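Local coordinates for GDP-6-deoxy-D-mannose reductase (PDB 6X3B), which probably reduces GDP-4-dehydro-6-deoxy-D-mannose with NADPH as cofactor, a step that supplies GDP-rhamnose for lipopolysaccharide O-antigen biosynthesis, at residues D75-L80 with G118-I123. Numbering follows the deposited sequence.
Sequences DAVIHL and GTFLYI. With NDP (NADPH dihydro-nicotinamide-adenine-dinucleotide phosphate), chain E.
Val77 and His79 exchange backbone hydrogen bonds with Thr119, Leu121 and Ile123, pairing two neighbouring parallel strands of the Rossmann fold, joined by a beta-alpha-beta crossover that includes helix 93-114. Val77 uses both its polar backbone atoms, its N reaching Thr119 O and its O accepting from Leu121 N at 2.8 Å, the latter bond almost straight (177°). The ladder weakens at its C-terminal end, where the hydrogen bond from Ile123 N to His79 O is weak, at 3.3 Å. Among the side chains, Val77, His79, Phe120 and Tyr122 share one face of the sheet. Phe120 CZ meets His79 CB at 3.6 Å, while CE2 packs on Val77 CG1. With CG anti to the backbone N (chi1 176°), His79 runs alongside Tyr122 and brings CD2 to the edge of the phenol ring, the two planes 48° apart; its ring nitrogens are held by Thr28 and Thr104. On the other face the contacts are mostly aliphatic: Ile78 lies beside Leu121, Ile123 CG1 touches both Ile78 CG2 and Leu80 CD2, and Ile78, Leu121 and Ile123 pack against helix 225-238. As is characteristic of this fold, the C-terminal ends of the strands meet the dinucleotide. A water bridges His79 O, Ile123 O and NADPH O3D, and that ribose hydroxyl in turn donates to Leu80 O at 2.9 Å.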
loop_
_atom_site.group_PDB
_atom_site.type_symbol
_atom_site.label_atom_id
_atom_site.label_comp_id
_atom_site.label_asym_id
_atom_site.label_seq_id
_atom_site.Cartn_x
_atom_site.Cartn_y
_atom_site.Cartn_z
ATOM N N ASP A 75 -8.068 -23.571 9.846
ATOM C CA ASP A 75 -6.901 -23.858 9.021
ATOM C C ASP A 75 -6.694 -22.794 7.962
ATOM O O ASP A 75 -5.579 -22.633 7.444
ATOM C CB ASP A 75 -7.077 -25.203 8.329
ATOM C CG ASP A 75 -7.169 -26.319 9.312
ATOM O OD1 ASP A 75 -6.172 -26.511 10.021
ATOM O OD2 ASP A 75 -8.243 -26.947 9.410
ATOM N N ALA A 76 -7.770 -22.113 7.593
ATOM C CA ALA A 76 -7.716 -21.109 6.541
ATOM C C ALA A 76 -8.744 -20.036 6.844
ATOM O O ALA A 76 -9.779 -20.298 7.454
ATOM C CB ALA A 76 -7.993 -21.717 5.157
ATOM N N VAL A 77 -8.451 -18.829 6.387
ATOM C CA VAL A 77 -9.313 -17.674 6.562
ATOM C C VAL A 77 -9.456 -17.012 5.203
ATOM O O VAL A 77 -8.464 -16.863 4.487
ATOM C CB VAL A 77 -8.721 -16.701 7.599
ATOM C CG1 VAL A 77 -9.569 -15.435 7.711
ATOM C CG2 VAL A 77 -8.634 -17.406 8.960
ATOM N N ILE A 78 -10.685 -16.667 4.822
ATOM C CA ILE A 78 -10.940 -15.783 3.685
ATOM C C ILE A 78 -11.497 -14.494 4.253
ATOM O O ILE A 78 -12.507 -14.508 4.973
ATOM C CB ILE A 78 -11.908 -16.387 2.661
ATOM C CG1 ILE A 78 -11.365 -17.702 2.107
ATOM C CG2 ILE A 78 -12.131 -15.391 1.489
ATOM C CD1 ILE A 78 -12.300 -18.315 1.108
ATOM N N HIS A 79 -10.826 -13.383 3.966
ATOM C CA HIS A 79 -11.158 -12.107 4.572
ATOM C C HIS A 79 -11.848 -11.278 3.494
ATOM O O HIS A 79 -11.187 -10.721 2.614
ATOM C CB HIS A 79 -9.897 -11.429 5.123
ATOM C CG HIS A 79 -10.135 -10.060 5.687
ATOM N ND1 HIS A 79 -11.280 -9.723 6.386
ATOM C CD2 HIS A 79 -9.378 -8.935 5.638
ATOM C CE1 HIS A 79 -11.205 -8.454 6.756
ATOM N NE2 HIS A 79 -10.062 -7.950 6.313
ATOM N N LEU A 80 -13.183 -11.227 3.561
ATOM C CA LEU A 80 -14.028 -10.443 2.676
ATOM C C LEU A 80 -14.475 -9.124 3.283
ATOM O O LEU A 80 -14.750 -8.181 2.538
ATOM C CB LEU A 80 -15.294 -11.234 2.305
ATOM C CG LEU A 80 -15.183 -12.549 1.534
ATOM C CD1 LEU A 80 -16.496 -13.355 1.630
ATOM C CD2 LEU A 80 -14.861 -12.240 0.079
ATOM N N GLY A 118 -2.221 -20.723 9.814
ATOM C CA GLY A 118 -2.613 -21.338 8.553
ATOM C C GLY A 118 -2.650 -20.390 7.364
ATOM O O GLY A 118 -1.830 -19.476 7.232
ATOM N N THR A 119 -3.595 -20.636 6.462
ATOM C CA THR A 119 -3.669 -19.905 5.204
ATOM C C THR A 119 -4.602 -18.702 5.343
ATOM O O THR A 119 -5.723 -18.821 5.839
ATOM C CB THR A 119 -4.132 -20.835 4.082
ATOM O OG1 THR A 119 -3.111 -21.821 3.853
ATOM C CG2 THR A 119 -4.356 -20.052 2.787
ATOM N N PHE A 120 -4.122 -17.541 4.932
ATOM C CA PHE A 120 -4.900 -16.312 4.992
ATOM C C PHE A 120 -5.041 -15.783 3.573
ATOM O O PHE A 120 -4.060 -15.325 2.985
ATOM C CB PHE A 120 -4.222 -15.271 5.884
ATOM C CG PHE A 120 -5.099 -14.088 6.205
ATOM C CD1 PHE A 120 -5.217 -13.036 5.309
ATOM C CD2 PHE A 120 -5.795 -14.038 7.403
ATOM C CE1 PHE A 120 -6.034 -11.928 5.603
ATOM C CE2 PHE A 120 -6.610 -12.929 7.719
ATOM C CZ PHE A 120 -6.740 -11.894 6.823
ATOM N N LEU A 121 -6.258 -15.819 3.028
ATOM C CA LEU A 121 -6.507 -15.296 1.693
ATOM C C LEU A 121 -7.169 -13.923 1.838
ATOM O O LEU A 121 -8.317 -13.818 2.289
ATOM C CB LEU A 121 -7.370 -16.260 0.883
ATOM C CG LEU A 121 -7.951 -15.691 -0.416
ATOM C CD1 LEU A 121 -6.823 -15.270 -1.392
ATOM C CD2 LEU A 121 -8.890 -16.706 -1.074
ATOM N N TYR A 122 -6.433 -12.876 1.474
ATOM C CA TYR A 122 -6.936 -11.516 1.525
ATOM C C TYR A 122 -7.609 -11.199 0.198
ATOM O O TYR A 122 -7.028 -11.434 -0.866
ATOM C CB TYR A 122 -5.815 -10.512 1.793
ATOM C CG TYR A 122 -6.360 -9.127 1.737
ATOM C CD1 TYR A 122 -7.226 -8.685 2.727
ATOM C CD2 TYR A 122 -6.103 -8.294 0.650
ATOM C CE1 TYR A 122 -7.779 -7.415 2.677
ATOM C CE2 TYR A 122 -6.648 -7.022 0.587
ATOM C CZ TYR A 122 -7.500 -6.599 1.604
ATOM O OH TYR A 122 -8.055 -5.338 1.564
ATOM N N ILE A 123 -8.840 -10.696 0.257
ATOM C CA ILE A 123 -9.592 -10.371 -0.942
ATOM C C ILE A 123 -9.411 -8.878 -1.200
ATOM O O ILE A 123 -9.947 -8.033 -0.468
ATOM C CB ILE A 123 -11.076 -10.762 -0.826
ATOM C CG1 ILE A 123 -11.230 -12.292 -0.642
ATOM C CG2 ILE A 123 -11.847 -10.342 -2.088
ATOM C CD1 ILE A 123 -10.282 -13.157 -1.539
HETATM P PA NDP E . -20.316 -6.026 1.042
HETATM O O1A NDP E . -20.170 -4.561 1.280
HETATM O O2A NDP E . -21.555 -6.519 0.374
HETATM O O5B NDP E . -20.109 -6.814 2.421
HETATM C C5B NDP E . -19.168 -6.295 3.391
HETATM C C4B NDP E . -19.162 -7.196 4.600
HETATM O O4B NDP E . -18.202 -6.694 5.566
HETATM C C3B NDP E . -20.495 -7.319 5.354
HETATM O O3B NDP E . -20.728 -8.663 5.759
HETATM C C2B NDP E . -20.302 -6.383 6.540
HETATM O O2B NDP E . -21.090 -6.809 7.649
HETATM C C1B NDP E . -18.821 -6.590 6.826
HETATM N N9A NDP E . -18.205 -5.497 7.565
HETATM C C8A NDP E . -18.109 -4.186 7.171
HETATM N N7A NDP E . -17.505 -3.424 8.047
HETATM C C5A NDP E . -17.182 -4.284 9.086
HETATM C C6A NDP E . -16.530 -4.087 10.316
HETATM N N6A NDP E . -16.083 -2.890 10.688
HETATM N N1A NDP E . -16.366 -5.156 11.130
HETATM C C2A NDP E . -16.834 -6.340 10.716
HETATM N N3A NDP E . -17.462 -6.648 9.584
HETATM C C4A NDP E . -17.608 -5.566 8.801
HETATM O O3 NDP E . -19.054 -6.542 0.202
HETATM P PN NDP E . -18.972 -7.538 -1.049
HETATM O O1N NDP E . -19.448 -8.883 -0.615
HETATM O O2N NDP E . -19.638 -6.891 -2.216
HETATM O O5D NDP E . -17.391 -7.589 -1.303
HETATM C C5D NDP E . -16.624 -8.663 -0.709
HETATM C C4D NDP E . -15.155 -8.390 -0.914
HETATM O O4D NDP E . -14.876 -8.354 -2.337
HETATM C C3D NDP E . -14.639 -7.060 -0.346
HETATM O O3D NDP E . -13.339 -7.209 0.208
HETATM C C2D NDP E . -14.645 -6.163 -1.582
HETATM O O2D NDP E . -13.730 -5.083 -1.485
HETATM C C1D NDP E . -14.248 -7.143 -2.680
HETATM N N1N NDP E . -14.732 -6.718 -4.027
HETATM C C2N NDP E . -16.058 -6.792 -4.356
HETATM C C3N NDP E . -16.498 -6.552 -5.630
HETATM C C7N NDP E . -17.954 -6.396 -5.848
HETATM O O7N NDP E . -18.377 -6.096 -6.969
HETATM N N7N NDP E . -18.767 -6.587 -4.819
HETATM C C4N NDP E . -15.489 -6.463 -6.723
HETATM C C5N NDP E . -14.102 -6.341 -6.245
HETATM C C6N NDP E . -13.846 -6.240 -4.962
HETATM P P2B NDP E . -22.192 -5.697 8.048
HETATM O O1X NDP E . -22.945 -6.273 9.227
HETATM O O2X NDP E . -21.441 -4.434 8.412
HETATM O O3X NDP E . -23.082 -5.503 6.838
HETATM O O HOH W 1 -11.357 -8.142 2.039
#